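Transcriptional regulator (Streptococcus pneumoniae, PDB 2GNP) probably regulates transcription in response to a sugar or sugar-phosphate effector, which its putative sugar-binding domain of Rossmann-like fold would sense. Local coordinates at residues A[71-76]-A[103-108]; A[118-123]-A[142-147]; A[159-164]-A[180-185]. All coordinates share one frame; numbering follows the deposited sequence.

Overall arrangement
All three contacts are made mainly by apolar groups, each with its central side chain buried. Interactions 1 and 2 involve no exposed side chain, two of the three touching residues in each being buried, while interaction 3 reaches the surface at Thr182. Interactions 1 and 2 are neighbours, their centres 19 Å apart, and touch directly: Asn103 OD1, on the helix of interaction 1, probably accepts a hydrogen bond from Met120 N of interaction 2, at 2.9 Å. Interaction 1 joins two helices, interaction 2 a loop to a short helix, and interaction 3 the turn after strand 153-160 to helix 175-183. Interaction 3 lies across the chain's centre from interaction 1, their centres 28 Å apart, and it alone uses an aromatic ring.

Interaction 1 of 3, residues A[71-76]-A[103-108]; sequences NLVDLI and NTLIYE
Val73 meets Leu105 and Glu108 as helix 67-75 packs against helix 102-113, the two alpha carbons of Val73 and Leu105 lying 7.1 Å apart. Its CB points at the other helix, and its two methyls divide the work. CG1, anti to the backbone N (chi1 175°), presses on Glu108 CB at 3.7 Å, whereas CG2 reaches Leu105 CD2 at 4.3 Å. A short branched residue suits helices whose backbones come this close, since it offers a methyl to each of two partners. Leu105 and Glu108 lie three residues apart, almost one helical turn, and present neighbouring positions of one helix face to the valine. These helices follow the parallel strands 60-63 and 85-88 in the Rossmann-like sheet. Glu108 contributes its aliphatic root alone: the chain bends at chi2 (-64°) and carries the carboxylate away from the valine, with a long, weak ion pair to Arg111. One residue on, Asp74 starts away from helix 102-113 and forms a salt bridge with Lys99; its OD1 remains 6.8 Å from Glu108 OE1. Ile76 packs further along helix 102-113, on Met109 and Phe113, while its carbonyl, like that of Val73, accepts a hydrogen bond from Lys112.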
loop_
_atom_site.group_PDB
_atom_site.type_symbol
_atom_site.label_atom_id
_atom_site.label_comp_id
_atom_site.label_asym_id
_atom_site.label_seq_id
_atom_site.Cartn_x
_atom_site.Cartn_y
_atom_site.Cartn_z
ATOM N N ASN A 71 3.310 11.581 2.646
ATOM C CA ASN A 71 4.039 12.044 3.842
ATOM C C ASN A 71 5.478 11.515 3.894
ATOM O O ASN A 71 6.395 12.187 4.356
ATOM C CB ASN A 71 3.245 11.663 5.099
ATOM C CG ASN A 71 1.912 12.438 5.254
ATOM O OD1 ASN A 71 1.651 13.495 4.603
ATOM N ND2 ASN A 71 1.079 11.940 6.153
ATOM N N LEU A 72 5.709 10.276 3.421
ATOM C CA LEU A 72 7.062 9.792 3.468
ATOM C C LEU A 72 7.860 10.410 2.335
ATOM O O LEU A 72 9.011 10.776 2.553
ATOM C CB LEU A 72 7.100 8.254 3.496
ATOM C CG LEU A 72 7.312 7.376 2.294
ATOM C CD1 LEU A 72 8.706 7.574 1.610
ATOM C CD2 LEU A 72 7.063 5.869 2.699
ATOM N N VAL A 73 7.244 10.525 1.152
ATOM C CA VAL A 73 7.925 11.123 0.005
ATOM C C VAL A 73 8.413 12.554 0.338
ATOM O O VAL A 73 9.521 12.957 -0.014
ATOM C CB VAL A 73 7.057 11.112 -1.275
ATOM C CG1 VAL A 73 7.806 11.878 -2.378
ATOM C CG2 VAL A 73 6.885 9.645 -1.735
ATOM N N ASP A 74 7.591 13.301 1.035
ATOM C CA ASP A 74 7.976 14.691 1.422
ATOM C C ASP A 74 9.306 14.688 2.209
ATOM O O ASP A 74 10.166 15.608 2.076
ATOM C CB ASP A 74 6.905 15.289 2.317
ATOM C CG ASP A 74 5.686 15.786 1.572
ATOM O OD1 ASP A 74 5.676 15.850 0.333
ATOM O OD2 ASP A 74 4.703 16.153 2.270
ATOM N N LEU A 75 9.491 13.667 3.056
ATOM C CA LEU A 75 10.690 13.644 3.929
ATOM C C LEU A 75 11.920 12.974 3.415
ATOM O O LEU A 75 13.047 13.216 3.915
ATOM C CB LEU A 75 10.347 13.035 5.282
ATOM C CG LEU A 75 9.185 13.659 6.049
ATOM C CD1 LEU A 75 9.061 12.954 7.393
ATOM C CD2 LEU A 75 9.379 15.195 6.252
ATOM N N ILE A 76 11.764 12.075 2.426
ATOM C CA ILE A 76 12.887 11.261 2.057
ATOM C C ILE A 76 14.018 12.094 1.435
ATOM O O ILE A 76 13.741 13.037 0.650
ATOM C CB ILE A 76 12.436 10.102 1.101
ATOM C CG1 ILE A 76 13.526 9.033 0.984
ATOM C CG2 ILE A 76 12.041 10.659 -0.284
ATOM C CD1 ILE A 76 12.995 7.735 0.315
ATOM N N ASN A 103 0.592 9.330 -9.715
ATOM C CA ASN A 103 1.497 9.958 -10.703
ATOM C C ASN A 103 2.278 11.105 -10.067
ATOM O O ASN A 103 3.445 11.328 -10.422
ATOM C CB ASN A 103 0.715 10.475 -11.895
ATOM C CG ASN A 103 0.159 9.346 -12.738
ATOM O OD1 ASN A 103 0.621 8.190 -12.689
ATOM N ND2 ASN A 103 -0.849 9.690 -13.552
ATOM N N THR A 104 1.645 11.838 -9.154
ATOM C CA THR A 104 2.359 12.835 -8.354
ATOM C C THR A 104 3.516 12.238 -7.539
ATOM O O THR A 104 4.626 12.786 -7.492
ATOM C CB THR A 104 1.455 13.658 -7.424
ATOM O OG1 THR A 104 0.488 14.338 -8.212
ATOM C CG2 THR A 104 2.309 14.714 -6.650
ATOM N N LEU A 105 3.222 11.135 -6.866
ATOM C CA LEU A 105 4.246 10.490 -6.042
ATOM C C LEU A 105 5.364 9.992 -6.905
ATOM O O LEU A 105 6.520 10.112 -6.550
ATOM C CB LEU A 105 3.623 9.325 -5.253
ATOM C CG LEU A 105 2.522 9.718 -4.267
ATOM C CD1 LEU A 105 1.881 8.475 -3.642
ATOM C CD2 LEU A 105 3.053 10.740 -3.220
ATOM N N ILE A 106 5.034 9.290 -7.997
ATOM C CA ILE A 106 6.122 8.851 -8.900
ATOM C C ILE A 106 6.996 10.052 -9.376
ATOM O O ILE A 106 8.224 9.990 -9.324
ATOM C CB ILE A 106 5.470 8.164 -10.103
ATOM C CG1 ILE A 106 4.920 6.800 -9.657
ATOM C CG2 ILE A 106 6.411 8.001 -11.289
ATOM C CD1 ILE A 106 3.984 6.155 -10.716
ATOM N N TYR A 107 6.368 11.129 -9.816
ATOM C CA TYR A 107 7.143 12.326 -10.221
ATOM C C TYR A 107 8.079 12.837 -9.105
ATOM O O TYR A 107 9.308 13.085 -9.344
ATOM C CB TYR A 107 6.197 13.455 -10.673
ATOM C CG TYR A 107 7.031 14.650 -11.083
ATOM C CD1 TYR A 107 7.925 14.547 -12.148
ATOM C CD2 TYR A 107 6.958 15.853 -10.377
ATOM C CE1 TYR A 107 8.706 15.623 -12.542
ATOM C CE2 TYR A 107 7.739 16.954 -10.756
ATOM C CZ TYR A 107 8.620 16.817 -11.823
ATOM O OH TYR A 107 9.418 17.885 -12.210
ATOM N N GLU A 108 7.517 12.942 -7.894
ATOM C CA GLU A 108 8.311 13.468 -6.758
ATOM C C GLU A 108 9.495 12.553 -6.461
ATOM O O GLU A 108 10.617 13.026 -6.152
ATOM C CB GLU A 108 7.457 13.749 -5.536
ATOM C CG GLU A 108 6.445 14.865 -5.804
ATOM C CD GLU A 108 7.046 16.251 -6.094
ATOM O OE1 GLU A 108 8.275 16.501 -5.937
ATOM O OE2 GLU A 108 6.245 17.137 -6.465
#

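Interaction 2 of 3, residues A[118-123]-A[142-147]; sequences TFMNAT and ENLKNS
Leu144 points from helix 142-147 into the loop that follows strand 116-117, where Thr118 and Met120 receive it at two different places. Its CG, anti to the backbone N, faces the methyl of Thr118: CG2 of that threonine lies 4.0 Å from Leu144 CG, and the two side chains meet at a slant. One of the leucine methyls continues to Met120, a selenomethionine, and here the side chains run at about a right angle, Leu144 CD1 standing 3.9 Å from Met120 CE. A branched leucine can thus offer CG to one partner and CD1 to the other, while threonine, at a partly exposed spot, supplies a methyl. The Met120 chain does not start toward the helix. Bends at chi2 (61°) and chi3 (67°) bring its terminal methyl round to the leucine, a path that an unbranched, flexible side chain can readily follow. Pro88, on strand 85-88, touches both Met120 and Leu144, and the backbone of Thr118 bonds with Phe86, so loop and helix pack beside a Rossmann-like sheet. Inside the helix, Ser147 OG donates to Asn143 O at 3.0 Å, from above the carbonyl plane, while Ser147 N reaches the same oxygen from the opposite face. Lys60 is a further partner of the serine hydroxyl. Across the contact itself only carbon meets carbon, which implies that fit and the exclusion of water, rather than directional bonds, hold loop to helix here.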
loop_
_atom_site.group_PDB
_atom_site.type_symbol
_atom_site.label_atom_id
_atom_site.label_comp_id
_atom_site.label_asym_id
_atom_site.label_seq_id
_atom_site.Cartn_x
_atom_site.Cartn_y
_atom_site.Cartn_z
ATOM N N THR A 118 7.077 5.690 -15.406
ATOM C CA THR A 118 5.912 5.245 -16.155
ATOM C C THR A 118 4.715 5.715 -15.317
ATOM O O THR A 118 4.759 5.621 -14.074
ATOM C CB THR A 118 5.936 3.690 -16.213
ATOM O OG1 THR A 118 7.035 3.195 -17.003
ATOM C CG2 THR A 118 4.658 3.154 -16.801
ATOM N N PHE A 119 3.684 6.263 -15.986
ATOM C CA PHE A 119 2.534 6.851 -15.309
ATOM C C PHE A 119 1.301 6.009 -15.574
ATOM O O PHE A 119 1.300 5.244 -16.523
ATOM C CB PHE A 119 2.320 8.282 -15.779
ATOM C CG PHE A 119 3.426 9.193 -15.334
ATOM C CD1 PHE A 119 4.383 9.633 -16.264
ATOM C CD2 PHE A 119 3.541 9.578 -13.988
ATOM C CE1 PHE A 119 5.432 10.485 -15.833
ATOM C CE2 PHE A 119 4.600 10.438 -13.561
ATOM C CZ PHE A 119 5.533 10.857 -14.509
HETATM N N MSE A 120 0.309 6.134 -14.687
HETATM C CA MSE A 120 -0.973 5.450 -14.855
HETATM C C MSE A 120 -1.920 6.397 -15.622
HETATM O O MSE A 120 -2.226 7.481 -15.172
HETATM C CB MSE A 120 -1.565 5.014 -13.505
HETATM C CG MSE A 120 -2.981 4.421 -13.592
HETATM SE SE MSE A 120 -2.942 2.806 -14.714
HETATM C CE MSE A 120 -1.899 1.676 -13.560
ATOM N N ASN A 121 -2.343 5.948 -16.802
ATOM C CA ASN A 121 -3.231 6.695 -17.680
ATOM C C ASN A 121 -4.726 6.238 -17.510
ATOM O O ASN A 121 -5.676 7.058 -17.559
ATOM C CB ASN A 121 -2.720 6.499 -19.133
ATOM C CG ASN A 121 -2.880 7.751 -20.028
ATOM O OD1 ASN A 121 -3.036 8.879 -19.536
ATOM N ND2 ASN A 121 -2.798 7.547 -21.378
ATOM N N ALA A 122 -4.923 4.946 -17.245
ATOM C CA ALA A 122 -6.284 4.338 -17.184
ATOM C C ALA A 122 -6.901 4.533 -15.826
ATOM O O ALA A 122 -6.187 4.522 -14.809
ATOM C CB ALA A 122 -6.220 2.852 -17.498
ATOM N N THR A 123 -8.235 4.688 -15.827
ATOM C CA THR A 123 -9.061 4.740 -14.620
ATOM C C THR A 123 -9.013 3.400 -13.881
ATOM O O THR A 123 -9.036 2.327 -14.514
ATOM C CB THR A 123 -10.538 5.014 -15.050
ATOM O OG1 THR A 123 -10.590 6.279 -15.741
ATOM C CG2 THR A 123 -11.424 5.090 -13.879
ATOM N N GLU A 142 1.513 -3.333 -22.382
ATOM C CA GLU A 142 2.323 -4.518 -22.109
ATOM C C GLU A 142 3.550 -4.253 -21.227
ATOM O O GLU A 142 3.892 -5.084 -20.377
ATOM C CB GLU A 142 2.786 -5.154 -23.429
ATOM C CG GLU A 142 3.591 -6.336 -23.196
ATOM C CD GLU A 142 3.639 -7.185 -24.456
ATOM O OE1 GLU A 142 4.471 -6.863 -25.350
ATOM O OE2 GLU A 142 2.828 -8.141 -24.530
ATOM N N ASN A 143 4.270 -3.165 -21.510
ATOM C CA ASN A 143 5.477 -2.822 -20.733
ATOM C C ASN A 143 5.111 -2.777 -19.224
ATOM O O ASN A 143 5.832 -3.321 -18.369
ATOM C CB ASN A 143 6.077 -1.454 -21.162
ATOM C CG ASN A 143 6.677 -1.434 -22.580
ATOM O OD1 ASN A 143 6.615 -0.394 -23.303
ATOM N ND2 ASN A 143 7.311 -2.549 -22.975
ATOM N N LEU A 144 4.003 -2.117 -18.925
ATOM C CA LEU A 144 3.628 -1.868 -17.512
ATOM C C LEU A 144 3.182 -3.222 -16.914
ATOM O O LEU A 144 3.642 -3.644 -15.862
ATOM C CB LEU A 144 2.529 -0.808 -17.445
ATOM C CG LEU A 144 2.391 -0.118 -16.083
ATOM C CD1 LEU A 144 1.029 0.303 -15.768
ATOM C CD2 LEU A 144 3.231 -0.613 -14.890
ATOM N N LYS A 145 2.331 -3.954 -17.660
ATOM C CA LYS A 145 1.910 -5.299 -17.217
ATOM C C LYS A 145 3.053 -6.211 -16.879
ATOM O O LYS A 145 3.012 -6.896 -15.870
ATOM C CB LYS A 145 1.076 -5.955 -18.343
ATOM C CG LYS A 145 0.597 -7.413 -18.025
ATOM C CD LYS A 145 -0.494 -7.888 -19.018
ATOM C CE LYS A 145 -1.008 -9.287 -18.630
ATOM N NZ LYS A 145 -2.289 -9.582 -19.373
ATOM N N ASN A 146 4.081 -6.222 -17.740
ATOM C CA ASN A 146 5.271 -7.055 -17.552
ATOM C C ASN A 146 6.086 -6.578 -16.360
ATOM O O ASN A 146 6.580 -7.371 -15.596
ATOM C CB ASN A 146 6.129 -7.080 -18.805
ATOM C CG ASN A 146 5.493 -7.941 -19.919
ATOM O OD1 ASN A 146 4.625 -8.770 -19.632
ATOM N ND2 ASN A 146 5.972 -7.784 -21.153
ATOM N N SER A 147 6.199 -5.267 -16.232
ATOM C CA SER A 147 6.924 -4.689 -15.136
ATOM C C SER A 147 6.310 -5.035 -13.772
ATOM O O SER A 147 7.028 -5.259 -12.802
ATOM C CB SER A 147 7.135 -3.167 -15.344
ATOM O OG SER A 147 8.061 -2.883 -16.422
#

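Interaction 3 of 3, residues A[159-164]-A[180-185]; sequences GDFSNK and ELTKVK
Phe161 extends from the turn after strand 153-160 to lay the far end of its ring against Leu181 and Thr182 of helix 175-183. Its CB already points at that helix, and with CG anti to the backbone N (chi1 -157°) the ring is carried outward from its own backbone. Contact begins at the distal carbons. CE1 lies 3.8 Å from Thr182 OG1, which approaches the ring edge near its plane, and 3.9 Å from Leu181 CB. CE2 is 4.1 Å from Leu181 CD1. At the tip, CZ makes the closest approach, 3.6 Å to Leu181 CB, and also meets the CD1 methyl of that leucine. Ring and leucine cross at about a right angle, the CB coming in obliquely. A long, flat apolar residue suits this place because it must span a backbone separation of 8.8 Å, measured between the alpha carbons of Phe161 and Thr182. The hydroxyl of Thr182 is bonded to Phe178 O, one turn back in its own helix, and Lys166 makes a cation-pi contact with the ring. The phenylalanine sits inside an Asx turn, the motif that carries the chain from a strand of the Rossmann-like sheet into helix 163-167: Asp160 OD2 accepts from Ser162 N at 2.9 Å, 22° out of the carboxylate plane, and from Ser162 OG on the same face. Ser162 is the N-cap; its OG takes a weak bond from Lys164 N and is also hydrogen-bonded with Gly165 N. A small hydroxyl residue suits that position, able to accept from the helix while donating to the aspartate. Across the contact, helix 175-183 ends in a Schellman motif, with Lys185 at positive phi (64°) as its C-prime residue, Thr186 N bonded to Leu181 O and Lys185 N to Thr182 O.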
loop_
_atom_site.group_PDB
_atom_site.type_symbol
_atom_site.label_atom_id
_atom_site.label_comp_id
_atom_site.label_asym_id
_atom_site.label_seq_id
_atom_site.Cartn_x
_atom_site.Cartn_y
_atom_site.Cartn_z
ATOM N N GLY A 159 -5.831 0.684 2.823
ATOM C CA GLY A 159 -7.103 1.381 3.108
ATOM C C GLY A 159 -8.062 0.502 3.912
ATOM O O GLY A 159 -7.936 -0.728 3.935
ATOM N N ASP A 160 -8.964 1.153 4.647
ATOM C CA ASP A 160 -9.949 0.407 5.422
ATOM C C ASP A 160 -11.285 0.486 4.688
ATOM O O ASP A 160 -11.368 1.170 3.671
ATOM C CB ASP A 160 -10.078 0.957 6.872
ATOM C CG ASP A 160 -10.540 2.383 6.924
ATOM O OD1 ASP A 160 -9.758 3.258 7.391
ATOM O OD2 ASP A 160 -11.668 2.668 6.487
ATOM N N PHE A 161 -12.326 -0.185 5.190
ATOM C CA PHE A 161 -13.604 -0.172 4.496
ATOM C C PHE A 161 -14.660 0.347 5.458
ATOM O O PHE A 161 -15.836 -0.023 5.369
ATOM C CB PHE A 161 -13.929 -1.559 3.988
ATOM C CG PHE A 161 -14.892 -1.579 2.846
ATOM C CD1 PHE A 161 -16.114 -2.222 2.979
ATOM C CD2 PHE A 161 -14.592 -0.949 1.646
ATOM C CE1 PHE A 161 -17.028 -2.240 1.890
ATOM C CE2 PHE A 161 -15.488 -0.962 0.596
ATOM C CZ PHE A 161 -16.699 -1.626 0.719
ATOM N N SER A 162 -14.175 1.205 6.377
ATOM C CA SER A 162 -15.032 1.949 7.275
ATOM C C SER A 162 -15.746 3.009 6.444
ATOM O O SER A 162 -15.438 3.228 5.250
ATOM C CB SER A 162 -14.213 2.634 8.372
ATOM O OG SER A 162 -13.662 3.842 7.852
ATOM N N ASN A 163 -16.680 3.729 7.057
ATOM C CA ASN A 163 -17.359 4.833 6.367
ATOM C C ASN A 163 -16.374 5.826 5.715
ATOM O O ASN A 163 -16.555 6.217 4.578
ATOM C CB ASN A 163 -18.373 5.543 7.294
ATOM C CG ASN A 163 -19.730 5.831 6.611
ATOM O OD1 ASN A 163 -20.784 5.515 7.131
ATOM N ND2 ASN A 163 -19.683 6.452 5.454
ATOM N N LYS A 164 -15.315 6.198 6.424
ATOM C CA LYS A 164 -14.353 7.138 5.893
ATOM C C LYS A 164 -13.522 6.497 4.797
ATOM O O LYS A 164 -13.090 7.181 3.864
ATOM C CB LYS A 164 -13.438 7.621 7.008
ATOM C CG LYS A 164 -14.031 8.695 7.909
ATOM C CD LYS A 164 -12.932 9.668 8.420
ATOM C CE LYS A 164 -11.652 8.943 8.875
ATOM N NZ LYS A 164 -10.478 9.841 9.266
ATOM N N GLU A 180 -22.284 -5.382 -2.798
ATOM C CA GLU A 180 -21.627 -6.668 -2.966
ATOM C C GLU A 180 -20.362 -6.785 -2.109
ATOM O O GLU A 180 -20.130 -7.823 -1.507
ATOM C CB GLU A 180 -21.300 -6.931 -4.435
ATOM C CG GLU A 180 -22.544 -6.988 -5.315
ATOM C CD GLU A 180 -23.534 -8.077 -4.848
ATOM O OE1 GLU A 180 -23.083 -9.091 -4.237
ATOM O OE2 GLU A 180 -24.745 -7.903 -5.120
ATOM N N LEU A 181 -19.553 -5.718 -2.056
ATOM C CA LEU A 181 -18.382 -5.708 -1.153
ATOM C C LEU A 181 -18.746 -5.906 0.313
ATOM O O LEU A 181 -18.053 -6.607 1.043
ATOM C CB LEU A 181 -17.558 -4.440 -1.342
ATOM C CG LEU A 181 -16.770 -4.437 -2.657
ATOM C CD1 LEU A 181 -16.188 -3.005 -2.884
ATOM C CD2 LEU A 181 -15.694 -5.535 -2.805
ATOM N N THR A 182 -19.835 -5.280 0.726
ATOM C CA THR A 182 -20.297 -5.377 2.119
ATOM C C THR A 182 -20.823 -6.800 2.367
ATOM O O THR A 182 -20.530 -7.411 3.404
ATOM C CB THR A 182 -21.359 -4.300 2.410
ATOM O OG1 THR A 182 -20.735 -3.012 2.280
ATOM C CG2 THR A 182 -21.913 -4.430 3.853
ATOM N N LYS A 183 -21.540 -7.347 1.382
ATOM C CA LYS A 183 -22.088 -8.707 1.542
ATOM C C LYS A 183 -20.989 -9.741 1.801
ATOM O O LYS A 183 -21.167 -10.676 2.599
ATOM C CB LYS A 183 -22.937 -9.109 0.330
ATOM C CG LYS A 183 -23.891 -10.260 0.634
ATOM C CD LYS A 183 -24.222 -11.105 -0.619
ATOM C CE LYS A 183 -25.464 -10.605 -1.354
ATOM N NZ LYS A 183 -26.101 -11.708 -2.183
ATOM N N VAL A 184 -19.840 -9.579 1.135
ATOM C CA VAL A 184 -18.708 -10.505 1.328
ATOM C C VAL A 184 -17.757 -10.094 2.446
ATOM O O VAL A 184 -16.648 -10.660 2.580
ATOM C CB VAL A 184 -17.921 -10.785 0.018
ATOM C CG1 VAL A 184 -18.829 -11.461 -1.021
ATOM C CG2 VAL A 184 -17.296 -9.492 -0.526
ATOM N N LYS A 185 -18.187 -9.121 3.248
ATOM C CA LYS A 185 -17.499 -8.756 4.473
ATOM C C LYS A 185 -16.118 -8.207 4.152
ATOM O O LYS A 185 -15.132 -8.618 4.738
ATOM C CB LYS A 185 -17.385 -9.969 5.419
ATOM C CG LYS A 185 -18.781 -10.461 5.955
ATOM C CD LYS A 185 -18.613 -11.760 6.741
ATOM C CE LYS A 185 -19.828 -12.698 6.594
ATOM N NZ LYS A 185 -21.011 -11.962 7.045
#